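Local coordinates for metallo-beta-lactamase (Simiduia agarivorans, PDB 6MFI), which probably hydrolyses beta-lactam antibiotics, as a class B3 metallo-beta-lactamase with two zinc ions in its active site, at residues 239-242 with 243-246. Sequence-based numbering, arbitrary orientation.
Sequences ATLA and DLEC
Asp243 and Leu244 turn back on the last residues of helix 228-242 through two weak backbone hydrogen bonds, each from residue i+3 to residue i. Asp243 N donates to Thr240 O at 3.3 Å, with a bent angle of 138° at the hydrogen. Leu244 N donates to Leu241 O, also at 3.3 Å, and this bond is straighter (163°). By Leu244 the backbone is extended. The side chain of Leu244 packs back against the carbonyl oxygens of Thr240 and Leu241. Its CG lies 3.2 Å from Thr240 O, and its CB lies 3.6 Å from Leu241 O. The torsion behind this sets CG opposite the carbonyl carbon of Leu244 and beside its N (chi1 -71°). One branch, CD1, meets Leu241 CD1 at 4.1 Å, with the two side chains crossing at about a right angle. Leu241 itself is buried against Val209 of strand 206-210 and Cys275, Tyr278 and Ala279 of helix 274-291. This is the C-terminal end of a helix in the metallo-beta-lactamase fold, where the chain runs on into strand 248-250. Cys246, in that linker, forms a disulfide with Cys275, tying it to the C-terminal helix. On the solvent side, a water donates to Ala239 O (3.3 Å) and weakly to Asp243 OD2 (3.4 Å). Asp243 OD1 makes a salt bridge with Arg276, and Thr240 OG1 is hydrogen-bonded to Leu236 O, one turn earlier in the helix.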
ATOM      1  N   ALA A 239       5.886  11.425 -11.819  1.00 30.56           N
ATOM      2  CA  ALA A 239       6.900  11.243 -12.852  1.00 31.41           C
ATOM      3  C   ALA A 239       7.963  10.244 -12.418  1.00 31.20           C
ATOM      4  O   ALA A 239       8.586   9.591 -13.264  1.00 32.00           O
ATOM      5  CB  ALA A 239       7.541  12.586 -13.205  1.00 32.86           C
ATOM      6  N   THR A 240       8.184  10.107 -11.110  1.00 30.25           N
ATOM      7  CA  THR A 240       9.134   9.120 -10.613  1.00 30.36           C
ATOM      8  C   THR A 240       8.556   7.711 -10.677  1.00 28.64           C
ATOM      9  O   THR A 240       9.257   6.769 -11.061  1.00 28.43           O
ATOM     10  CB  THR A 240       9.550   9.460  -9.181  1.00 30.61           C
ATOM     11  OG1 THR A 240       9.983  10.824  -9.118  1.00 32.31           O
ATOM     12  CG2 THR A 240      10.682   8.553  -8.724  1.00 30.98           C
ATOM     13  N   LEU A 241       7.280   7.553 -10.312  1.00 27.39           N
ATOM     14  CA  LEU A 241       6.662   6.230 -10.325  1.00 26.11           C
ATOM     15  C   LEU A 241       6.560   5.675 -11.741  1.00 27.22           C
ATOM     16  O   LEU A 241       6.734   4.469 -11.954  1.00 26.81           O
ATOM     17  CB  LEU A 241       5.278   6.292  -9.677  1.00 24.86           C
ATOM     18  CG  LEU A 241       4.415   5.036  -9.833  1.00 23.69           C
ATOM     19  CD1 LEU A 241       4.975   3.889  -9.004  1.00 23.07           C
ATOM     20  CD2 LEU A 241       2.967   5.315  -9.469  1.00 22.90           C
ATOM     21  N   ALA A 242       6.283   6.539 -12.721  1.00 29.29           N
ATOM     22  CA  ALA A 242       6.102   6.072 -14.090  1.00 31.16           C
ATOM     23  C   ALA A 242       7.391   5.516 -14.681  1.00 32.82           C
ATOM     24  O   ALA A 242       7.343   4.639 -15.551  1.00 33.18           O
ATOM     25  CB  ALA A 242       5.568   7.205 -14.966  1.00 32.99           C
ATOM     26  N   ASP A 243       8.544   6.002 -14.224  1.00 34.14           N
ATOM     27  CA  ASP A 243       9.831   5.612 -14.783  1.00 36.32           C
ATOM     28  C   ASP A 243      10.549   4.560 -13.945  1.00 35.52           C
ATOM     29  O   ASP A 243      11.695   4.215 -14.254  1.00 36.90           O
ATOM     30  CB  ASP A 243      10.724   6.841 -14.952  1.00 38.33           C
ATOM     31  CG  ASP A 243      11.561   6.782 -16.214  1.00 41.55           C
ATOM     32  OD1 ASP A 243      11.189   6.032 -17.140  1.00 42.03           O
ATOM     33  OD2 ASP A 243      12.592   7.484 -16.280  1.00 43.43           O
ATOM     34  N   LEU A 244       9.911   4.046 -12.899  1.00 33.29           N
ATOM     35  CA  LEU A 244      10.538   3.023 -12.074  1.00 31.90           C
ATOM     36  C   LEU A 244      10.599   1.694 -12.815  1.00 31.82           C
ATOM     37  O   LEU A 244       9.724   1.364 -13.621  1.00 31.71           O
ATOM     38  CB  LEU A 244       9.768   2.842 -10.765  1.00 30.07           C
ATOM     39  CG  LEU A 244       9.845   3.954  -9.718  1.00 30.17           C
ATOM     40  CD1 LEU A 244       8.997   3.603  -8.506  1.00 28.51           C
ATOM     41  CD2 LEU A 244      11.286   4.214  -9.314  1.00 31.63           C
ATOM     42  N   GLU A 245      11.654   0.929 -12.543  1.00 32.04           N
ATOM     43  CA  GLU A 245      11.684  -0.464 -12.964  1.00 32.14           C
ATOM     44  C   GLU A 245      10.523  -1.193 -12.306  1.00 29.95           C
ATOM     45  O   GLU A 245      10.400  -1.198 -11.077  1.00 28.90           O
ATOM     46  CB  GLU A 245      13.017  -1.110 -12.588  1.00 33.45           C
ATOM     47  CG  GLU A 245      13.310  -2.401 -13.336  1.00 34.40           C
ATOM     48  CD  GLU A 245      13.493  -2.187 -14.827  1.00 36.37           C
ATOM     49  OE1 GLU A 245      13.938  -1.088 -15.223  1.00 37.64           O
ATOM     50  OE2 GLU A 245      13.190  -3.116 -15.604  1.00 36.74           O
ATOM     51  N   CYS A 246       9.658  -1.790 -13.121  1.00 29.52           N
ATOM     52  CA  CYS A 246       8.346  -2.197 -12.627  1.00 28.06           C
ATOM     53  C   CYS A 246       7.771  -3.247 -13.568  1.00 28.13           C
ATOM     54  O   CYS A 246       7.334  -2.914 -14.674  1.00 29.31           O
ATOM     55  CB  CYS A 246       7.439  -0.979 -12.522  1.00 28.17           C
ATOM     56  SG  CYS A 246       5.707  -1.278 -12.154  1.00 27.32           S
TER
HETATM   57  O   HOH W   1      10.917  10.352 -15.415  1.00 32.13           O